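PDB 1T71: putative phosphatase/phosphodiesterase MPN_349 from Mycoplasma pneumoniae M129, which probably hydrolyses phosphoester bonds at a two-iron centre, perhaps as a 2',3'-cyclic-nucleotide 3'-phosphodiesterase. Local coordinates for residues M69-W74 and D156-T161; L93-S98 and N122-S127; V176-G181 and G197-T202; L191-K196 and I258-I263. One frame throughout, in Å; residues are numbered along the deposited sequence.

Interaction 1. Residues M69-W74 and D156-T161; sequences MGNHTW and DFHAET. With FE (Fe (III) ion), chain C.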
loop_
_atom_site.group_PDB
_atom_site.type_symbol
_atom_site.label_atom_id
_atom_site.label_comp_id
_atom_site.label_asym_id
_atom_site.label_seq_id
_atom_site.Cartn_x
_atom_site.Cartn_y
_atom_site.Cartn_z
ATOM N N MET A 69 -4.555 -4.142 0.054
ATOM C CA MET A 69 -3.592 -5.225 0.252
ATOM C C MET A 69 -2.692 -5.528 -0.945
ATOM O O MET A 69 -2.359 -4.634 -1.722
ATOM C CB MET A 69 -4.339 -6.493 0.690
ATOM C CG MET A 69 -5.096 -6.359 2.012
ATOM S SD MET A 69 -4.034 -6.426 3.484
ATOM C CE MET A 69 -3.757 -4.857 3.732
ATOM N N GLY A 70 -2.289 -6.791 -1.086
ATOM C CA GLY A 70 -1.403 -7.157 -2.180
ATOM C C GLY A 70 -1.230 -8.644 -2.419
ATOM O O GLY A 70 -2.201 -9.406 -2.407
ATOM N N ASN A 71 0.004 -9.075 -2.636
ATOM C CA ASN A 71 0.237 -10.485 -2.909
ATOM C C ASN A 71 0.222 -11.387 -1.685
ATOM O O ASN A 71 0.010 -12.584 -1.810
ATOM C CB ASN A 71 1.537 -10.670 -3.705
ATOM C CG ASN A 71 2.717 -9.968 -3.075
ATOM O OD1 ASN A 71 2.678 -8.765 -2.830
ATOM N ND2 ASN A 71 3.782 -10.718 -2.818
ATOM N N HIS A 72 0.418 -10.819 -0.501
ATOM C CA HIS A 72 0.404 -11.615 0.719
ATOM C C HIS A 72 -0.906 -11.460 1.479
ATOM O O HIS A 72 -0.981 -11.722 2.678
ATOM C CB HIS A 72 1.583 -11.223 1.607
ATOM C CG HIS A 72 2.894 -11.754 1.118
ATOM N ND1 HIS A 72 3.989 -10.948 0.888
ATOM C CD2 HIS A 72 3.282 -13.015 0.812
ATOM C CE1 HIS A 72 4.995 -11.691 0.460
ATOM N NE2 HIS A 72 4.591 -12.948 0.406
ATOM N N THR A 73 -1.943 -11.042 0.763
ATOM C CA THR A 73 -3.262 -10.842 1.352
ATOM C C THR A 73 -3.799 -12.036 2.160
ATOM O O THR A 73 -4.394 -11.865 3.222
ATOM C CB THR A 73 -4.323 -10.522 0.251
ATOM O OG1 THR A 73 -3.980 -9.301 -0.429
ATOM C CG2 THR A 73 -5.719 -10.391 0.873
ATOM N N TRP A 74 -3.568 -13.245 1.667
ATOM C CA TRP A 74 -4.131 -14.432 2.300
ATOM C C TRP A 74 -3.228 -15.293 3.171
ATOM O O TRP A 74 -3.563 -16.446 3.458
ATOM C CB TRP A 74 -4.759 -15.291 1.199
ATOM C CG TRP A 74 -5.604 -14.467 0.260
ATOM C CD1 TRP A 74 -6.940 -14.192 0.379
ATOM C CD2 TRP A 74 -5.146 -13.736 -0.888
ATOM N NE1 TRP A 74 -7.338 -13.333 -0.620
ATOM C CE2 TRP A 74 -6.258 -13.034 -1.408
ATOM C CE3 TRP A 74 -3.902 -13.600 -1.523
ATOM C CZ2 TRP A 74 -6.164 -12.208 -2.535
ATOM C CZ3 TRP A 74 -3.808 -12.781 -2.645
ATOM C CH2 TRP A 74 -4.934 -12.093 -3.138
ATOM N N ASP A 156 -4.755 1.572 -5.766
ATOM C CA ASP A 156 -3.490 1.082 -5.229
ATOM C C ASP A 156 -3.081 -0.056 -6.166
ATOM O O ASP A 156 -3.663 -1.143 -6.119
ATOM C CB ASP A 156 -3.664 0.553 -3.796
ATOM C CG ASP A 156 -2.407 -0.140 -3.265
ATOM O OD1 ASP A 156 -2.343 -0.471 -2.055
ATOM O OD2 ASP A 156 -1.476 -0.366 -4.062
ATOM N N PHE A 157 -2.102 0.211 -7.031
ATOM C CA PHE A 157 -1.622 -0.782 -7.994
ATOM C C PHE A 157 -0.400 -1.472 -7.405
ATOM O O PHE A 157 0.694 -0.906 -7.375
ATOM C CB PHE A 157 -1.255 -0.102 -9.318
ATOM C CG PHE A 157 -1.013 -1.057 -10.462
ATOM C CD1 PHE A 157 -0.064 -0.763 -11.439
ATOM C CD2 PHE A 157 -1.731 -2.248 -10.565
ATOM C CE1 PHE A 157 0.173 -1.646 -12.502
ATOM C CE2 PHE A 157 -1.505 -3.139 -11.621
ATOM C CZ PHE A 157 -0.551 -2.838 -12.592
ATOM N N HIS A 158 -0.597 -2.695 -6.932
ATOM C CA HIS A 158 0.470 -3.469 -6.316
ATOM C C HIS A 158 1.236 -4.209 -7.404
ATOM O O HIS A 158 0.864 -5.320 -7.789
ATOM C CB HIS A 158 -0.141 -4.458 -5.315
ATOM C CG HIS A 158 0.759 -4.787 -4.170
ATOM N ND1 HIS A 158 1.344 -6.025 -4.018
ATOM C CD2 HIS A 158 1.195 -4.033 -3.134
ATOM C CE1 HIS A 158 2.100 -6.019 -2.935
ATOM N NE2 HIS A 158 2.027 -4.822 -2.380
ATOM N N ALA A 159 2.308 -3.591 -7.895
ATOM C CA ALA A 159 3.100 -4.178 -8.974
ATOM C C ALA A 159 4.600 -4.094 -8.731
ATOM O O ALA A 159 5.076 -3.278 -7.931
ATOM C CB ALA A 159 2.747 -3.505 -10.295
ATOM N N GLU A 160 5.344 -4.924 -9.453
ATOM C CA GLU A 160 6.792 -5.000 -9.289
ATOM C C GLU A 160 7.615 -4.092 -10.199
ATOM O O GLU A 160 8.559 -3.449 -9.759
ATOM C CB GLU A 160 7.236 -6.453 -9.499
ATOM C CG GLU A 160 8.282 -6.947 -8.513
ATOM C CD GLU A 160 9.639 -6.349 -8.763
ATOM O OE1 GLU A 160 10.508 -6.463 -7.884
ATOM O OE2 GLU A 160 9.838 -5.767 -9.849
ATOM N N THR A 161 7.237 -4.046 -11.467
ATOM C CA THR A 161 7.952 -3.299 -12.492
ATOM C C THR A 161 7.647 -1.807 -12.700
ATOM O O THR A 161 6.488 -1.399 -12.709
ATOM C CB THR A 161 7.760 -4.052 -13.828
ATOM O OG1 THR A 161 8.636 -5.188 -13.857
ATOM C CG2 THR A 161 8.024 -3.175 -14.990
HETATM FE FE FE C . 3.974 -7.118 -2.127
#
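G70 lies over the ring of H158 in a buried contact beside the two-iron centre of a calcineurin-like metallophosphoesterase fold. The segment 69-74 is the loop after strand 66-68 of one sheet and carries the Gly-Asn-His signature of this superfamily, while H158 closes strand 152-158 of the other sheet. N71 binds an iron through OD1, which lies 2.2 Å from the metal. Its CG sits between the backbone N and the carbonyl carbon (chi1 51°), which swings the amide toward the metal; E43 and H183 complete this site in the model. H158 is also a ligand of the same iron, but the modelled ring brings carbon CE1 unusually close to the metal, so its exact rotation is doubtful. The G70 backbone covers one face of that imidazole, with G70 CA 3.7 Å from the ring centroid in a CH-pi contact. Glycine, with no side chain, allows its CA to lie directly on the ring. D156, whose CB points toward the loop, has its carboxylate held by T68, N41 and T182. H72, the proton donor by similarity, gives its backbone N to E43, a shared ligand of both irons. A type I turn from G70 to T73 shapes the loop, and T73 OG1 closes it by donating to G70 O at 2.7 Å, approaching from 40° out of the carbonyl plane.

Interaction 2. Residues L93-S98 and N122-S127; sequences LNLDTS and NLLGTS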
loop_
_atom_site.group_PDB
_atom_site.type_symbol
_atom_site.label_atom_id
_atom_site.label_comp_id
_atom_site.label_asym_id
_atom_site.label_seq_id
_atom_site.Cartn_x
_atom_site.Cartn_y
_atom_site.Cartn_z
ATOM N N LEU A 93 -8.687 -6.925 -6.788
ATOM C CA LEU A 93 -9.893 -7.219 -7.574
ATOM C C LEU A 93 -9.588 -8.203 -8.695
ATOM O O LEU A 93 -10.409 -9.034 -9.078
ATOM C CB LEU A 93 -10.428 -5.914 -8.186
ATOM C CG LEU A 93 -11.640 -5.970 -9.122
ATOM C CD1 LEU A 93 -12.866 -6.479 -8.369
ATOM C CD2 LEU A 93 -11.911 -4.573 -9.665
ATOM N N ASN A 94 -8.373 -8.051 -9.196
ATOM C CA ASN A 94 -7.742 -8.779 -10.293
ATOM C C ASN A 94 -7.616 -10.317 -10.173
ATOM O O ASN A 94 -6.694 -10.899 -10.754
ATOM C CB ASN A 94 -6.344 -8.159 -10.429
ATOM C CG ASN A 94 -5.847 -8.162 -11.821
ATOM O OD1 ASN A 94 -6.617 -7.928 -12.757
ATOM N ND2 ASN A 94 -4.548 -8.404 -11.991
ATOM N N LEU A 95 -8.531 -10.976 -9.463
ATOM C CA LEU A 95 -8.430 -12.429 -9.247
ATOM C C LEU A 95 -9.169 -13.379 -10.200
ATOM O O LEU A 95 -10.349 -13.200 -10.491
ATOM C CB LEU A 95 -8.844 -12.747 -7.803
ATOM C CG LEU A 95 -8.125 -11.943 -6.708
ATOM C CD1 LEU A 95 -8.699 -12.305 -5.341
ATOM C CD2 LEU A 95 -6.634 -12.219 -6.743
ATOM N N ASP A 96 -8.461 -14.405 -10.667
ATOM C CA ASP A 96 -9.034 -15.397 -11.575
ATOM C C ASP A 96 -9.873 -16.394 -10.775
ATOM O O ASP A 96 -9.506 -16.770 -9.660
ATOM C CB ASP A 96 -7.915 -16.129 -12.325
ATOM C CG ASP A 96 -8.442 -17.198 -13.271
ATOM O OD1 ASP A 96 -8.875 -18.265 -12.790
ATOM O OD2 ASP A 96 -8.432 -16.968 -14.499
ATOM N N THR A 97 -10.993 -16.827 -11.346
ATOM C CA THR A 97 -11.883 -17.755 -10.656
ATOM C C THR A 97 -11.257 -19.082 -10.229
ATOM O O THR A 97 -11.767 -19.739 -9.325
ATOM C CB THR A 97 -13.147 -18.041 -11.493
ATOM O OG1 THR A 97 -12.776 -18.392 -12.833
ATOM C CG2 THR A 97 -14.050 -16.816 -11.516
ATOM N N SER A 98 -10.152 -19.472 -10.857
ATOM C CA SER A 98 -9.490 -20.722 -10.494
ATOM C C SER A 98 -8.864 -20.617 -9.104
ATOM O O SER A 98 -8.587 -21.624 -8.449
ATOM C CB SER A 98 -8.397 -21.062 -11.505
ATOM O OG SER A 98 -7.368 -20.088 -11.481
ATOM N N ASN A 122 -8.026 -1.937 -5.450
ATOM C CA ASN A 122 -6.717 -2.556 -5.253
ATOM C C ASN A 122 -6.530 -3.575 -6.378
ATOM O O ASN A 122 -7.432 -4.355 -6.670
ATOM C CB ASN A 122 -6.690 -3.236 -3.868
ATOM C CG ASN A 122 -5.350 -3.908 -3.542
ATOM O OD1 ASN A 122 -4.271 -3.431 -3.929
ATOM N ND2 ASN A 122 -5.418 -5.008 -2.792
ATOM N N LEU A 123 -5.369 -3.555 -7.022
ATOM C CA LEU A 123 -5.091 -4.479 -8.120
ATOM C C LEU A 123 -3.676 -5.039 -8.035
ATOM O O LEU A 123 -2.793 -4.426 -7.434
ATOM C CB LEU A 123 -5.258 -3.766 -9.462
ATOM C CG LEU A 123 -6.656 -3.274 -9.845
ATOM C CD1 LEU A 123 -6.540 -2.049 -10.747
ATOM C CD2 LEU A 123 -7.418 -4.395 -10.545
ATOM N N LEU A 124 -3.472 -6.205 -8.644
ATOM C CA LEU A 124 -2.163 -6.859 -8.676
ATOM C C LEU A 124 -1.548 -6.731 -10.066
ATOM O O LEU A 124 -2.183 -7.042 -11.079
ATOM C CB LEU A 124 -2.293 -8.345 -8.309
ATOM C CG LEU A 124 -2.170 -8.728 -6.832
ATOM C CD1 LEU A 124 -2.722 -10.129 -6.609
ATOM C CD2 LEU A 124 -0.709 -8.664 -6.411
ATOM N N GLY A 125 -0.307 -6.268 -10.113
ATOM C CA GLY A 125 0.364 -6.114 -11.389
ATOM C C GLY A 125 0.667 -7.467 -11.991
ATOM O O GLY A 125 0.874 -8.449 -11.278
ATOM N N THR A 126 0.695 -7.528 -13.314
ATOM C CA THR A 126 0.973 -8.782 -13.989
ATOM C C THR A 126 2.447 -9.152 -13.814
ATOM O O THR A 126 2.830 -10.306 -13.999
ATOM C CB THR A 126 0.631 -8.668 -15.482
ATOM O OG1 THR A 126 0.560 -9.976 -16.054
ATOM C CG2 THR A 126 1.693 -7.855 -16.210
ATOM N N SER A 127 3.261 -8.165 -13.440
ATOM C CA SER A 127 4.697 -8.359 -13.233
ATOM C C SER A 127 5.052 -8.958 -11.867
ATOM O O SER A 127 6.225 -9.171 -11.563
ATOM C CB SER A 127 5.441 -7.026 -13.405
ATOM O OG SER A 127 5.052 -6.078 -12.418
#
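L93 opens the contact by donating its backbone N to N122 O, 2.9 Å away, in a bond that is nearly straight (168° at the hydrogen). The same residue lays CB against L123 CD2 at 4.1 Å, while its side chain also packs on V140 of helix 137-145; a branched aliphatic residue can serve both surfaces. N94 points its CB toward strand 117-124, and that CB rests 3.9 Å from L123 CD2. L123 has CG beside its backbone N and opposite its carbonyl carbon (chi1 -65°), and from there its CD2 methyl reaches both L93 CB and N94 CB. Farther out, the N94 amide lies between L124 O and T135: N94 ND2 is 2.9 Å from L124 O, and OD1 accepts from T135 OG1. Asparagine is apt, since one short side chain packs its CB against L123 and still offers an oxygen to the T135 hydroxyl. L95 starts off alongside the strand, but its CD2 swings back to 4.4 Å from L124 CD1, a loose apolar contact that W74 and F132 help to enclose. Beyond it the chain leaves the strand, and D96 organises the departure: its OD1 accepts from S98 N in an Asx turn and also from S98 OG. On strand 117-124, L124 also packs on N71 and H158. The arrangement is thus a loop strapped to the C-terminal end of a sheet strand, in the region where a metallophosphoesterase fold gathers its metal-binding loops.

Interaction 3. Residues V176-G181 and G197-T202; sequences VTTIFG and GSAYIT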
loop_
_atom_site.group_PDB
_atom_site.type_symbol
_atom_site.label_atom_id
_atom_site.label_comp_id
_atom_site.label_asym_id
_atom_site.label_seq_id
_atom_site.Cartn_x
_atom_site.Cartn_y
_atom_site.Cartn_z
ATOM N N VAL A 176 -9.071 8.403 -13.469
ATOM C CA VAL A 176 -9.112 8.092 -12.047
ATOM C C VAL A 176 -8.502 9.245 -11.251
ATOM O O VAL A 176 -7.826 10.106 -11.818
ATOM C CB VAL A 176 -8.356 6.760 -11.773
ATOM C CG1 VAL A 176 -7.806 6.727 -10.372
ATOM C CG2 VAL A 176 -9.306 5.585 -11.978
ATOM N N THR A 177 -8.757 9.274 -9.946
ATOM C CA THR A 177 -8.229 10.332 -9.092
ATOM C C THR A 177 -6.755 10.101 -8.768
ATOM O O THR A 177 -5.935 11.001 -8.932
ATOM C CB THR A 177 -9.013 10.428 -7.768
ATOM O OG1 THR A 177 -10.416 10.509 -8.046
ATOM C CG2 THR A 177 -8.585 11.664 -6.987
ATOM N N THR A 178 -6.415 8.903 -8.297
ATOM C CA THR A 178 -5.021 8.606 -7.974
ATOM C C THR A 178 -4.590 7.219 -8.422
ATOM O O THR A 178 -5.382 6.277 -8.453
ATOM C CB THR A 178 -4.723 8.716 -6.451
ATOM O OG1 THR A 178 -5.279 7.588 -5.768
ATOM C CG2 THR A 178 -5.325 9.982 -5.874
ATOM N N ILE A 179 -3.316 7.121 -8.777
ATOM C CA ILE A 179 -2.694 5.878 -9.197
ATOM C C ILE A 179 -1.446 5.768 -8.323
ATOM O O ILE A 179 -0.416 6.372 -8.636
ATOM C CB ILE A 179 -2.241 5.941 -10.669
ATOM C CG1 ILE A 179 -3.441 6.159 -11.596
ATOM C CG2 ILE A 179 -1.496 4.669 -11.035
ATOM C CD1 ILE A 179 -4.372 4.976 -11.685
ATOM N N PHE A 180 -1.541 5.031 -7.219
ATOM C CA PHE A 180 -0.394 4.867 -6.324
ATOM C C PHE A 180 0.168 3.457 -6.412
ATOM O O PHE A 180 -0.547 2.481 -6.168
ATOM C CB PHE A 180 -0.778 5.145 -4.864
ATOM C CG PHE A 180 -1.181 6.570 -4.582
ATOM C CD1 PHE A 180 -0.667 7.626 -5.332
ATOM C CD2 PHE A 180 -2.034 6.861 -3.517
ATOM C CE1 PHE A 180 -0.994 8.950 -5.025
ATOM C CE2 PHE A 180 -2.368 8.182 -3.202
ATOM C CZ PHE A 180 -1.847 9.225 -3.956
ATOM N N GLY A 181 1.444 3.347 -6.767
ATOM C CA GLY A 181 2.070 2.041 -6.847
ATOM C C GLY A 181 2.611 1.604 -5.490
ATOM O O GLY A 181 3.023 2.435 -4.678
ATOM N N GLY A 197 -4.525 16.047 -14.088
ATOM C CA GLY A 197 -5.222 16.296 -12.842
ATOM C C GLY A 197 -5.324 15.164 -11.842
ATOM O O GLY A 197 -6.113 15.253 -10.902
ATOM N N SER A 198 -4.550 14.103 -12.035
ATOM C CA SER A 198 -4.563 12.991 -11.093
ATOM C C SER A 198 -3.299 13.048 -10.257
ATOM O O SER A 198 -2.442 13.909 -10.457
ATOM C CB SER A 198 -4.599 11.654 -11.828
ATOM O OG SER A 198 -5.788 11.521 -12.576
ATOM N N ALA A 199 -3.191 12.134 -9.303
ATOM C CA ALA A 199 -1.998 12.052 -8.480
ATOM C C ALA A 199 -1.346 10.725 -8.860
ATOM O O ALA A 199 -2.035 9.715 -9.022
ATOM C CB ALA A 199 -2.365 12.064 -7.006
ATOM N N TYR A 200 -0.028 10.730 -9.034
ATOM C CA TYR A 200 0.698 9.510 -9.390
ATOM C C TYR A 200 2.037 9.403 -8.678
ATOM O O TYR A 200 2.669 10.413 -8.372
ATOM C CB TYR A 200 0.985 9.452 -10.895
ATOM C CG TYR A 200 1.889 8.288 -11.278
ATOM C CD1 TYR A 200 1.401 6.982 -11.308
ATOM C CD2 TYR A 200 3.242 8.487 -11.562
ATOM C CE1 TYR A 200 2.229 5.906 -11.606
ATOM C CE2 TYR A 200 4.089 7.408 -11.862
ATOM C CZ TYR A 200 3.572 6.119 -11.880
ATOM O OH TYR A 200 4.388 5.037 -12.150
ATOM N N ILE A 201 2.459 8.167 -8.428
ATOM C CA ILE A 201 3.752 7.880 -7.822
ATOM C C ILE A 201 4.047 6.410 -8.122
ATOM O O ILE A 201 3.197 5.538 -7.918
ATOM C CB ILE A 201 3.769 8.160 -6.288
ATOM C CG1 ILE A 201 5.203 8.038 -5.766
ATOM C CG2 ILE A 201 2.846 7.208 -5.555
ATOM C CD1 ILE A 201 5.363 8.379 -4.286
ATOM N N THR A 202 5.244 6.137 -8.635
ATOM C CA THR A 202 5.618 4.773 -8.987
ATOM C C THR A 202 5.526 3.834 -7.791
ATOM O O THR A 202 5.039 2.714 -7.925
ATOM C CB THR A 202 7.031 4.730 -9.607
ATOM O OG1 THR A 202 7.015 5.459 -10.840
ATOM C CG2 THR A 202 7.451 3.289 -9.900
#
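T178, I179 and F180 pair in parallel with A199, Y200 and I201, neighbouring strands in one sheet of the metallophosphoesterase beta sandwich. The segment axes run 4.8 Å apart and only 13° from parallel. Backbone bonds follow the usual parallel pattern, with I179 giving its N to A199 O at 2.9 Å and accepting at its own O from I201 N. The bond from I201 N to I179 O is weak, at 3.4 Å. A199 N to T177 O and G181 N to I201 O complete the set. Before the strand proper, S198 sits close to both V176 O and D173 O, its small hydroxyl fitting between two backbone carbonyls.

Apolar contacts divide between the two sides of the sheet. T178, A199, F180 and I201 share the side that packs against strands 241-249 and 259-267 of the second sheet. The F180 ring slants toward the neighbouring strand, its CD1 3.5 Å from I201 CG2 and its CE1 3.9 Å from A199 CB, while T178 CB lies over one of its faces; F9 and F248 meet it edge-to-face. The smallness of alanine lets the ring come this near. On the other side, I179 and Y200 face helix 162-172. Y200 has CG anti to its N (chi1 173°), laying CD1 3.7 Å from I179 CG2, with I179 CB at the ring edge. At the metal-proximal end, G181 comes tight against the end of the neighbouring strand, in a CA-H...O contact of G181 CA with T202 O at 3.2 Å.

Interaction 4. Residues L191-K196 and I258-I263; sequences LRITPK and IKTEAI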
loop_
_atom_site.group_PDB
_atom_site.type_symbol
_atom_site.label_atom_id
_atom_site.label_comp_id
_atom_site.label_asym_id
_atom_site.label_seq_id
_atom_site.Cartn_x
_atom_site.Cartn_y
_atom_site.Cartn_z
ATOM N N LEU A 191 6.375 11.339 -7.141
ATOM C CA LEU A 191 5.142 12.039 -6.783
ATOM C C LEU A 191 4.834 13.344 -7.502
ATOM O O LEU A 191 5.677 14.238 -7.581
ATOM C CB LEU A 191 5.115 12.305 -5.274
ATOM C CG LEU A 191 3.820 12.100 -4.465
ATOM C CD1 LEU A 191 3.775 13.133 -3.350
ATOM C CD2 LEU A 191 2.582 12.215 -5.332
ATOM N N ARG A 192 3.611 13.450 -8.015
ATOM C CA ARG A 192 3.165 14.671 -8.676
ATOM C C ARG A 192 1.696 14.624 -9.053
ATOM O O ARG A 192 1.066 13.559 -9.062
ATOM C CB ARG A 192 3.966 14.936 -9.957
ATOM C CG ARG A 192 3.600 14.015 -11.123
ATOM C CD ARG A 192 4.231 14.484 -12.435
ATOM N NE ARG A 192 3.557 15.666 -12.971
ATOM C CZ ARG A 192 3.936 16.314 -14.070
ATOM N NH1 ARG A 192 4.996 15.908 -14.768
ATOM N NH2 ARG A 192 3.248 17.372 -14.482
ATOM N N ILE A 193 1.162 15.806 -9.348
ATOM C CA ILE A 193 -0.200 15.950 -9.825
ATOM C C ILE A 193 0.120 15.809 -11.313
ATOM O O ILE A 193 1.046 16.460 -11.799
ATOM C CB ILE A 193 -0.756 17.369 -9.545
ATOM C CG1 ILE A 193 -0.933 17.570 -8.039
ATOM C CG2 ILE A 193 -2.075 17.574 -10.293
ATOM C CD1 ILE A 193 -1.513 18.925 -7.648
ATOM N N THR A 194 -0.599 14.948 -12.027
ATOM C CA THR A 194 -0.320 14.739 -13.448
ATOM C C THR A 194 -0.888 15.864 -14.310
ATOM O O THR A 194 -1.701 16.661 -13.845
ATOM C CB THR A 194 -0.922 13.410 -13.954
ATOM O OG1 THR A 194 -2.350 13.520 -13.984
ATOM C CG2 THR A 194 -0.530 12.240 -13.029
ATOM N N PRO A 195 -0.460 15.940 -15.583
ATOM C CA PRO A 195 -0.944 16.975 -16.504
ATOM C C PRO A 195 -2.447 16.848 -16.730
ATOM O O PRO A 195 -3.070 17.757 -17.291
ATOM C CB PRO A 195 -0.160 16.698 -17.788
ATOM C CG PRO A 195 1.116 16.100 -17.285
ATOM C CD PRO A 195 0.627 15.161 -16.202
ATOM N N LYS A 196 -3.015 15.711 -16.312
ATOM C CA LYS A 196 -4.450 15.448 -16.455
ATOM C C LYS A 196 -5.219 15.657 -15.150
ATOM O O LYS A 196 -6.424 15.436 -15.098
ATOM C CB LYS A 196 -4.704 14.020 -16.938
ATOM C CG LYS A 196 -4.943 13.865 -18.433
ATOM C CD LYS A 196 -3.667 13.646 -19.201
ATOM C CE LYS A 196 -3.971 13.204 -20.634
ATOM N NZ LYS A 196 -4.799 11.967 -20.677
ATOM N N ILE A 258 -5.635 18.687 -6.126
ATOM C CA ILE A 258 -5.173 20.059 -5.989
ATOM C C ILE A 258 -3.822 20.177 -5.308
ATOM O O ILE A 258 -3.151 21.198 -5.431
ATOM C CB ILE A 258 -6.216 20.889 -5.198
ATOM C CG1 ILE A 258 -7.439 21.143 -6.078
ATOM C CG2 ILE A 258 -5.616 22.201 -4.721
ATOM C CD1 ILE A 258 -8.537 21.907 -5.369
ATOM N N LYS A 259 -3.421 19.136 -4.591
ATOM C CA LYS A 259 -2.148 19.171 -3.893
ATOM C C LYS A 259 -1.654 17.786 -3.497
ATOM O O LYS A 259 -2.449 16.876 -3.265
ATOM C CB LYS A 259 -2.278 20.065 -2.651
ATOM C CG LYS A 259 -1.088 20.021 -1.706
ATOM C CD LYS A 259 -1.053 21.225 -0.769
ATOM C CE LYS A 259 -0.782 22.517 -1.545
ATOM N NZ LYS A 259 -0.463 23.676 -0.642
ATOM N N THR A 260 -0.333 17.636 -3.447
ATOM C CA THR A 260 0.296 16.382 -3.058
ATOM C C THR A 260 1.637 16.663 -2.406
ATOM O O THR A 260 2.322 17.621 -2.758
ATOM C CB THR A 260 0.564 15.454 -4.256
ATOM O OG1 THR A 260 1.468 16.099 -5.164
ATOM C CG2 THR A 260 -0.729 15.108 -4.965
ATOM N N GLU A 261 2.005 15.813 -1.455
ATOM C CA GLU A 261 3.273 15.941 -0.756
ATOM C C GLU A 261 3.686 14.570 -0.239
ATOM O O GLU A 261 2.865 13.833 0.306
ATOM C CB GLU A 261 3.142 16.900 0.428
ATOM C CG GLU A 261 4.485 17.301 1.015
ATOM C CD GLU A 261 4.369 17.975 2.365
ATOM O OE1 GLU A 261 3.560 18.915 2.501
ATOM O OE2 GLU A 261 5.099 17.568 3.293
ATOM N N ALA A 262 4.954 14.226 -0.416
ATOM C CA ALA A 262 5.457 12.946 0.058
ATOM C C ALA A 262 5.671 13.013 1.571
ATOM O O ALA A 262 6.171 14.011 2.089
ATOM C CB ALA A 262 6.773 12.611 -0.635
ATOM N N ILE A 263 5.289 11.952 2.273
ATOM C CA ILE A 263 5.458 11.895 3.719
ATOM C C ILE A 263 6.540 10.874 4.050
ATOM O O ILE A 263 6.439 9.716 3.647
ATOM C CB ILE A 263 4.166 11.451 4.421
ATOM C CG1 ILE A 263 3.026 12.410 4.079
ATOM C CG2 ILE A 263 4.399 11.371 5.928
ATOM C CD1 ILE A 263 1.664 11.937 4.566
#
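L191 and I193 reach T260 and its neighbours through contrasting torsions, joining the edge strands of the two sheets in the metallophosphoesterase sandwich. L191 sits off a staggered position (chi1 -138°), which spreads its two methyls along strand 259-267. I193 is relaxed, with CG1 beside its backbone N (chi1 -68°) and the rest of the chain extended, so that CD1 can stretch to the far strand. The touching parts run in opposite directions, 178° apart, yet no hydrogen bond joins them: the sheets meet through side chains of one edge set on the other strand. With R192 pointing away between them, L191 and I193 both point across to strand 259-267.

L191 CD1 presses on the backbone, 3.3 Å from A262 N, and L191 CD2 lies 4.0 Å from T260 CB. I193 CG1 meets T260 CG2 at 3.9 Å, and I193 CD1 ends 3.5 Å from I258 C. T260 therefore sits between the two aliphatic chains, a beta-branched residue compact enough to fit there and also to touch A199 and F248. Around I258 and K259 the strand makes a classic beta bulge opposite E249.

K259 and E261, the charged residues on either side of T260 in sequence, point away from the contact, as suits an exposed edge, and E261 bonds the hydroxyl of Y33. T194 OG1 accepts from K196 N in an ST turn that takes the chain off the strand. R192 folds back over that turn: P195 CD lies over one face of its guanidinium, and R192 NE donates to I193 O at 2.9 Å.

Interactions 1, 2 and 3 are buried, whereas interaction 4 lies at the surface. All four reach the same mixed sheet, and the chemistry changes across it. At 69-74 and 156-161, where loops of both sheets converge, metal coordination dominates. Strand 152-158 connects this region to its neighbours: H158 N bonds L123 O of interaction 2, and F157 N bonds F180 O of interaction 3. Interaction 2 is mixed, a loop fixed by one backbone bond and leucine packing. Interaction 3 is regular parallel pairing; Y200 N passes the sheet on, now antiparallel, to R192 O of interaction 4, where aliphatic side chains lie on side chains and backbone of the other sheet, with no hydrogen bond.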